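Local coordinates for membrane lipoprotein TpN32 (Treponema pallidum, PDB 1XS5) that binds L-methionine and probably serves as the substrate-binding lipoprotein of a methionine uptake system, at residues S110-E113 with A114-L117; R225-L228 with K229-K233; L87-R90 with T91-H94. One frame throughout, in Å; residues are numbered along the deposited sequence.

Contact 1 (S110-E113 with A114-L117); sequences SSNE and ARAL. With MET (methionine), chain B.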
loop_
_atom_site.group_PDB
_atom_site.type_symbol
_atom_site.label_atom_id
_atom_site.label_comp_id
_atom_site.label_asym_id
_atom_site.label_seq_id
_atom_site.Cartn_x
_atom_site.Cartn_y
_atom_site.Cartn_z
ATOM N N SER A 110 1.297 3.915 -11.399
ATOM C CA SER A 110 2.764 3.924 -11.589
ATOM C C SER A 110 3.704 3.656 -10.417
ATOM O O SER A 110 4.666 2.911 -10.574
ATOM C CB SER A 110 3.191 5.213 -12.325
ATOM O OG SER A 110 2.989 6.328 -11.496
ATOM N N SER A 111 3.467 4.208 -9.241
ATOM C CA SER A 111 4.424 3.902 -8.174
ATOM C C SER A 111 4.365 2.410 -7.736
ATOM O O SER A 111 5.390 1.836 -7.371
ATOM C CB SER A 111 4.213 4.818 -6.961
ATOM O OG SER A 111 2.991 4.573 -6.306
ATOM N N ASN A 112 3.184 1.784 -7.753
ATOM C CA ASN A 112 3.110 0.370 -7.375
ATOM C C ASN A 112 3.433 -0.531 -8.531
ATOM O O ASN A 112 3.814 -1.688 -8.323
ATOM C CB ASN A 112 1.740 0.047 -6.763
ATOM C CG ASN A 112 1.614 0.687 -5.409
ATOM O OD1 ASN A 112 2.336 0.288 -4.489
ATOM N ND2 ASN A 112 0.765 1.734 -5.283
ATOM N N GLU A 113 3.284 -0.020 -9.758
ATOM C CA GLU A 113 3.650 -0.808 -10.930
ATOM C C GLU A 113 5.170 -0.948 -10.918
ATOM O O GLU A 113 5.685 -2.042 -11.154
ATOM C CB GLU A 113 3.266 -0.106 -12.237
ATOM C CG GLU A 113 3.506 -0.981 -13.451
ATOM C CD GLU A 113 2.853 -0.422 -14.720
ATOM O OE1 GLU A 113 1.810 0.274 -14.627
ATOM O OE2 GLU A 113 3.388 -0.694 -15.806
ATOM N N ALA A 114 5.875 0.170 -10.691
ATOM C CA ALA A 114 7.351 0.130 -10.640
ATOM C C ALA A 114 7.811 -0.804 -9.540
ATOM O O ALA A 114 8.731 -1.552 -9.712
ATOM C CB ALA A 114 7.917 1.539 -10.353
ATOM N N ARG A 115 7.176 -0.697 -8.376
ATOM C CA ARG A 115 7.497 -1.531 -7.216
ATOM C C ARG A 115 7.354 -3.015 -7.551
ATOM O O ARG A 115 8.208 -3.839 -7.180
ATOM C CB ARG A 115 6.540 -1.128 -6.087
ATOM C CG ARG A 115 6.764 -1.816 -4.769
ATOM C CD ARG A 115 5.655 -1.361 -3.831
ATOM N NE ARG A 115 5.745 -2.016 -2.533
ATOM C CZ ARG A 115 4.758 -1.953 -1.658
ATOM N NH1 ARG A 115 3.672 -1.292 -2.015
ATOM N NH2 ARG A 115 4.864 -2.493 -0.445
ATOM N N ALA A 116 6.259 -3.354 -8.242
ATOM C CA ALA A 116 5.996 -4.733 -8.628
ATOM C C ALA A 116 7.018 -5.210 -9.689
ATOM O O ALA A 116 7.475 -6.345 -9.655
ATOM C CB ALA A 116 4.568 -4.861 -9.178
ATOM N N LEU A 117 7.366 -4.318 -10.620
ATOM C CA LEU A 117 8.352 -4.653 -11.663
ATOM C C LEU A 117 9.734 -4.926 -11.013
ATOM O O LEU A 117 10.443 -5.850 -11.438
ATOM C CB LEU A 117 8.416 -3.499 -12.685
ATOM C CG LEU A 117 7.150 -3.400 -13.583
ATOM C CD1 LEU A 117 7.220 -2.102 -14.464
ATOM C CD2 LEU A 117 7.044 -4.609 -14.471
HETATM N N MET B . -1.358 -0.536 1.406
HETATM C CA MET B . -0.698 -0.360 0.061
HETATM C C MET B . 0.710 -0.990 -0.022
HETATM O O MET B . 1.003 -1.697 -1.017
HETATM C CB MET B . -0.579 1.141 -0.284
HETATM C CG MET B . -0.199 1.359 -1.734
HETATM S SD MET B . 0.001 3.095 -2.199
HETATM C CE MET B . -1.777 3.535 -2.399
HETATM O OXT MET B . 1.508 -0.762 0.915
#

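Contact 2 (R225-L228 with K229-K233); sequences RTYL and KERYK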
loop_
_atom_site.group_PDB
_atom_site.type_symbol
_atom_site.label_atom_id
_atom_site.label_comp_id
_atom_site.label_asym_id
_atom_site.label_seq_id
_atom_site.Cartn_x
_atom_site.Cartn_y
_atom_site.Cartn_z
ATOM N N ARG A 225 1.203 -1.498 17.799
ATOM C CA ARG A 225 2.350 -2.384 17.558
ATOM C C ARG A 225 2.061 -3.787 18.097
ATOM O O ARG A 225 2.390 -4.822 17.479
ATOM C CB ARG A 225 3.599 -1.835 18.233
ATOM C CG ARG A 225 4.124 -0.555 17.625
ATOM C CD ARG A 225 5.584 -0.407 17.976
ATOM N NE ARG A 225 5.765 -0.470 19.423
ATOM C CZ ARG A 225 5.636 0.580 20.234
ATOM N NH1 ARG A 225 5.341 1.778 19.737
ATOM N NH2 ARG A 225 5.776 0.430 21.544
ATOM N N THR A 226 1.422 -3.825 19.252
ATOM C CA THR A 226 1.086 -5.088 19.874
ATOM C C THR A 226 0.068 -5.805 19.035
ATOM O O THR A 226 0.202 -7.002 18.762
ATOM C CB THR A 226 0.582 -4.820 21.291
ATOM O OG1 THR A 226 1.698 -4.370 22.071
ATOM C CG2 THR A 226 -0.055 -6.060 21.908
ATOM N N TYR A 227 -0.957 -5.076 18.611
ATOM C CA TYR A 227 -1.997 -5.659 17.754
ATOM C C TYR A 227 -1.442 -6.259 16.437
ATOM O O TYR A 227 -1.833 -7.337 16.001
ATOM C CB TYR A 227 -3.031 -4.582 17.376
ATOM C CG TYR A 227 -4.050 -5.035 16.337
ATOM C CD1 TYR A 227 -5.044 -5.967 16.643
ATOM C CD2 TYR A 227 -4.003 -4.534 15.036
ATOM C CE1 TYR A 227 -5.972 -6.383 15.674
ATOM C CE2 TYR A 227 -4.909 -4.948 14.066
ATOM C CZ TYR A 227 -5.883 -5.857 14.377
ATOM O OH TYR A 227 -6.764 -6.231 13.379
ATOM N N LEU A 228 -0.555 -5.525 15.784
ATOM C CA LEU A 228 -0.017 -5.987 14.511
ATOM C C LEU A 228 0.784 -7.269 14.666
ATOM O O LEU A 228 0.517 -8.260 13.973
ATOM C CB LEU A 228 0.832 -4.885 13.897
ATOM C CG LEU A 228 -0.014 -3.718 13.365
ATOM C CD1 LEU A 228 0.912 -2.727 12.728
ATOM C CD2 LEU A 228 -1.068 -4.223 12.342
ATOM N N LYS A 229 1.762 -7.250 15.576
ATOM C CA LYS A 229 2.606 -8.409 15.823
ATOM C C LYS A 229 1.789 -9.646 16.142
ATOM O O LYS A 229 2.150 -10.764 15.741
ATOM C CB LYS A 229 3.590 -8.116 16.961
ATOM C CG LYS A 229 4.573 -7.013 16.585
ATOM C CD LYS A 229 5.357 -6.522 17.796
ATOM C CE LYS A 229 6.030 -5.186 17.487
ATOM N NZ LYS A 229 6.382 -4.439 18.744
ATOM N N GLU A 230 0.668 -9.457 16.826
ATOM C CA GLU A 230 -0.158 -10.605 17.185
ATOM C C GLU A 230 -1.102 -11.105 16.108
ATOM O O GLU A 230 -1.343 -12.311 16.020
ATOM C CB GLU A 230 -0.970 -10.320 18.457
ATOM C CG GLU A 230 -0.153 -10.413 19.747
ATOM C CD GLU A 230 -1.016 -10.350 21.014
ATOM O OE1 GLU A 230 -1.789 -11.318 21.271
ATOM O OE2 GLU A 230 -0.920 -9.331 21.749
ATOM N N ARG A 231 -1.652 -10.192 15.303
ATOM C CA ARG A 231 -2.599 -10.592 14.268
ATOM C C ARG A 231 -1.948 -11.037 12.957
ATOM O O ARG A 231 -2.527 -11.817 12.214
ATOM C CB ARG A 231 -3.567 -9.456 13.944
ATOM C CG ARG A 231 -4.694 -9.946 13.082
ATOM C CD ARG A 231 -5.600 -8.847 12.611
ATOM N NE ARG A 231 -6.718 -9.406 11.840
ATOM C CZ ARG A 231 -7.572 -8.689 11.107
ATOM N NH1 ARG A 231 -7.455 -7.364 11.028
ATOM N NH2 ARG A 231 -8.549 -9.299 10.446
ATOM N N TYR A 232 -0.754 -10.524 12.679
ATOM C CA TYR A 232 -0.049 -10.858 11.438
ATOM C C TYR A 232 1.307 -11.426 11.808
ATOM O O TYR A 232 2.342 -10.740 11.779
ATOM C CB TYR A 232 0.066 -9.602 10.582
ATOM C CG TYR A 232 -1.311 -9.011 10.220
ATOM C CD1 TYR A 232 -2.147 -9.641 9.297
ATOM C CD2 TYR A 232 -1.746 -7.811 10.783
ATOM C CE1 TYR A 232 -3.381 -9.073 8.937
ATOM C CE2 TYR A 232 -2.981 -7.234 10.433
ATOM C CZ TYR A 232 -3.781 -7.871 9.508
ATOM O OH TYR A 232 -4.963 -7.282 9.108
ATOM N N LYS A 233 1.279 -12.705 12.176
ATOM C CA LYS A 233 2.481 -13.399 12.641
ATOM C C LYS A 233 3.499 -13.654 11.549
ATOM O O LYS A 233 4.637 -14.036 11.828
ATOM C CB LYS A 233 2.080 -14.724 13.305
ATOM C CG LYS A 233 1.010 -14.517 14.393
ATOM C CD LYS A 233 1.227 -15.434 15.611
ATOM C CE LYS A 233 0.356 -15.023 16.828
ATOM N NZ LYS A 233 -1.096 -15.268 16.583
#

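Contact 3 (L87-R90 with T91-H94); sequences LYSR and TYRH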
loop_
_atom_site.group_PDB
_atom_site.type_symbol
_atom_site.label_atom_id
_atom_site.label_comp_id
_atom_site.label_asym_id
_atom_site.label_seq_id
_atom_site.Cartn_x
_atom_site.Cartn_y
_atom_site.Cartn_z
ATOM N N LEU A 87 4.468 -11.813 -4.976
ATOM C CA LEU A 87 3.956 -12.482 -6.173
ATOM C C LEU A 87 3.230 -13.703 -5.633
ATOM O O LEU A 87 3.780 -14.440 -4.837
ATOM C CB LEU A 87 5.108 -12.957 -7.067
ATOM C CG LEU A 87 4.737 -13.916 -8.212
ATOM C CD1 LEU A 87 3.808 -13.262 -9.248
ATOM C CD2 LEU A 87 6.041 -14.318 -8.926
ATOM N N TYR A 88 1.987 -13.904 -6.054
ATOM C CA TYR A 88 1.162 -15.030 -5.642
ATOM C C TYR A 88 0.779 -15.790 -6.903
ATOM O O TYR A 88 0.831 -15.240 -8.005
ATOM C CB TYR A 88 -0.133 -14.530 -4.969
ATOM C CG TYR A 88 0.080 -13.699 -3.703
ATOM C CD1 TYR A 88 0.250 -14.317 -2.464
ATOM C CD2 TYR A 88 0.146 -12.313 -3.766
ATOM C CE1 TYR A 88 0.481 -13.553 -1.295
ATOM C CE2 TYR A 88 0.370 -11.543 -2.621
ATOM C CZ TYR A 88 0.534 -12.175 -1.397
ATOM O OH TYR A 88 0.776 -11.425 -0.283
ATOM N N SER A 89 0.364 -17.041 -6.754
ATOM C CA SER A 89 -0.055 -17.820 -7.926
ATOM C C SER A 89 -1.226 -18.727 -7.567
ATOM O O SER A 89 -1.261 -19.290 -6.491
ATOM C CB SER A 89 1.085 -18.695 -8.449
ATOM O OG SER A 89 0.615 -19.502 -9.546
ATOM N N ARG A 90 -2.172 -18.874 -8.486
ATOM C CA ARG A 90 -3.352 -19.690 -8.227
ATOM C C ARG A 90 -2.973 -21.147 -8.223
ATOM O O ARG A 90 -3.678 -21.974 -7.644
ATOM C CB ARG A 90 -4.404 -19.474 -9.320
ATOM C CG ARG A 90 -3.979 -19.963 -10.720
ATOM C CD ARG A 90 -4.974 -19.476 -11.774
ATOM N NE ARG A 90 -4.556 -19.691 -13.165
ATOM C CZ ARG A 90 -4.902 -20.753 -13.888
ATOM N NH1 ARG A 90 -5.663 -21.709 -13.358
ATOM N NH2 ARG A 90 -4.515 -20.854 -15.146
ATOM N N THR A 91 -1.852 -21.463 -8.857
ATOM C CA THR A 91 -1.460 -22.851 -8.949
ATOM C C THR A 91 0.022 -23.180 -8.698
ATOM O O THR A 91 0.343 -24.167 -8.011
ATOM C CB THR A 91 -1.873 -23.367 -10.325
ATOM O OG1 THR A 91 -1.330 -24.665 -10.512
ATOM C CG2 THR A 91 -1.380 -22.429 -11.424
ATOM N N TYR A 92 0.921 -22.371 -9.241
ATOM C CA TYR A 92 2.337 -22.624 -9.059
ATOM C C TYR A 92 2.758 -22.423 -7.614
ATOM O O TYR A 92 2.260 -21.529 -6.931
ATOM C CB TYR A 92 3.149 -21.721 -9.982
ATOM C CG TYR A 92 2.864 -21.984 -11.438
ATOM C CD1 TYR A 92 3.010 -23.269 -11.980
ATOM C CD2 TYR A 92 2.436 -20.961 -12.278
ATOM C CE1 TYR A 92 2.734 -23.517 -13.334
ATOM C CE2 TYR A 92 2.157 -21.198 -13.611
ATOM C CZ TYR A 92 2.308 -22.475 -14.132
ATOM O OH TYR A 92 2.018 -22.683 -15.456
ATOM N N ARG A 93 3.659 -23.281 -7.139
ATOM C CA ARG A 93 4.137 -23.207 -5.764
ATOM C C ARG A 93 5.606 -22.755 -5.653
ATOM O O ARG A 93 6.168 -22.643 -4.549
ATOM C CB ARG A 93 3.980 -24.560 -5.110
ATOM C CG ARG A 93 2.559 -24.963 -4.773
ATOM C CD ARG A 93 2.630 -26.399 -4.281
ATOM N NE ARG A 93 1.402 -26.887 -3.670
ATOM C CZ ARG A 93 1.203 -28.162 -3.338
ATOM N NH1 ARG A 93 2.155 -29.071 -3.563
ATOM N NH2 ARG A 93 0.050 -28.534 -2.781
ATOM N N HIS A 94 6.215 -22.483 -6.793
ATOM C CA HIS A 94 7.597 -22.060 -6.815
ATOM C C HIS A 94 7.814 -21.166 -7.985
ATOM O O HIS A 94 7.327 -21.382 -9.087
ATOM C CB HIS A 94 8.535 -23.260 -6.919
ATOM C CG HIS A 94 9.951 -22.949 -6.553
ATOM N ND1 HIS A 94 10.769 -22.157 -7.337
ATOM C CD2 HIS A 94 10.702 -23.336 -5.496
ATOM C CE1 HIS A 94 11.963 -22.074 -6.774
ATOM N NE2 HIS A 94 11.947 -22.780 -5.658
HETATM O O HOH W 1 0.890 -21.035 -4.979
#

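Contact 1 (S110-E113 with A114-L117)
The guanidinium of Arg-115 meets its partners at its edge: Asn-112 OD1 lies in its plane, and the carboxylate of the bound methionine sits close to that plane. Asn-112 and Arg-115 both come from the first turns of helix 110-122 and line the ligand pocket of this periplasmic-binding-protein fold. Arg-115 NH1 bridges the two acceptors, giving a hydrogen bond of 2.9 Å to methionine O and a longer one of 3.2 Å to Asn-112 OD1. Its chain is extended from CG to NE, with CG anti to the backbone N (chi1 -176°), which carries the head group alongside the asparagine to the ligand. The amide and guanidinium planes are turned 43° apart. His-59 NE2 also bonds Asn-112 OD1, and Asp-109 OD2 takes the amide ND2, fixing the rotation of the amide; Arg-115 NH2 forms a salt bridge with Glu-190. Together these second partners would position the cation for the ligand carboxylate. Away from the pocket, Glu-113 CG runs beside Leu-117 CD1 at 4.0 Å, while Glu-113 OE2 is held by Val-138 N. On the pocket side, Asn-112 ND2 stands 3.5 Å from the methionine SD.

Contact 2 (R225-L228 with K229-K233)
Tyr-227 and Arg-231 run alongside each other in one direction, an i, i+4 pair on the last turns of helix 222-231, in the periplasmic-binding-protein fold. The phenol and guanidinium planes are 49° apart. Tyr-227 has CG anti to its backbone N (chi1 172°), and the ring reaches along the helix toward the extended arginine, whose CB lies over one face, offset toward the rim. Arg-231 NH1 meets Tyr-227 OH at 2.7 Å, but the bond is bent and weak. Arg-231 CD packs against the hydroxyl end of the ring, 3.5 Å from Tyr-227 CZ. The same aliphatic chain serves a second ring: Arg-231 CG stands 4.1 Å above the plane of Tyr-232, over its centre, so the arginine methylenes touch both tyrosines. Tyr-232 slants across Leu-228, with Leu-228 CD2 4.0 Å from Tyr-232 CD2; Leu-17 of helix 14-26 also touches this leucine, and Pro-13 touches the tyrosine. On the exposed flank, Lys-229 runs beside Arg-225, its methylenes over Arg-225 O, and brings NZ to 4.1 Å from Arg-225 NE, two like charges close together without a bond. Thr-226 and Glu-230 also run alongside each other, methyl CG2 against OE2, while Thr-226 OG1 bonds Gly-222 O. Tyr-232 is the first residue to leave helical geometry, yet its N still bonds Leu-228 O, completing the final helical turn. The side chain of Lys-233 turns back along the helix end, and its NZ donates to Glu-230 O at 3.0 Å, in the carbonyl plane.

Contact 3 (L87-R90 with T91-H94)
Ser-89 OG accepts two backbone N-H groups, from Thr-91 at 3.2 Å and from Tyr-92 at 2.9 Å, and this forked grip is the tight part of the contact. The pairing of a serine oxygen with the N-H two residues on defines an ST turn, here reversing the chain just after strand 86-88. The bond from Thr-91 N is the straighter of the two (155°), that from Tyr-92 N the more bent (136°). With chi1 at 177°, Ser-89 OG is swung over to the side of its own carbonyl carbon, where both N-H groups can reach it. The same hydroxyl also bonds Asp-166 O, so three partners hold it. Tyr-92 CB also comes within 3.4 Å of Ser-89 OG, packing carbon against the hydroxyl.

The outer side is looser and exposed. Arg-90 and Thr-91 lie alongside each other, Arg-90 CG 3.7 Å from Thr-91 CG2, and nothing polar joins their side chains; the arginine is anchored elsewhere, by NE to Val-165 O. The threonine methyl also rests over the centre of the Tyr-92 ring, CG2 lying 4.1 Å above its plane. The ring meets Phe-98 with planes about 50° apart and touches Pro-99. The turn thus leaves strand 86-88, which pairs through Leu-87 and Tyr-88 with strands 188-189 and 167-170 of the five-stranded sheet, and starts the loop that leads to strand 103-107.

From the N terminus, contact 3 comes first, then contact 1, then contact 2; they are strictly in series, none nesting or crossing, and each closes only a local turn. Contact 3 reverses the chain at the end of strand 86-88, and the loop after it leads to strand 103-107 of the same five-stranded sheet. Helix 110-122, which carries contact 1, follows that strand and also touches helix 60-70 and strand 54-59 across the ligand site. Contact 2 ends helix 222-231, against helix 14-26 and strand 238-239 of the six-stranded sheet. Contacts 1 and 2 sit on opposite sides of the chain's centre, their own centres 27 Å apart.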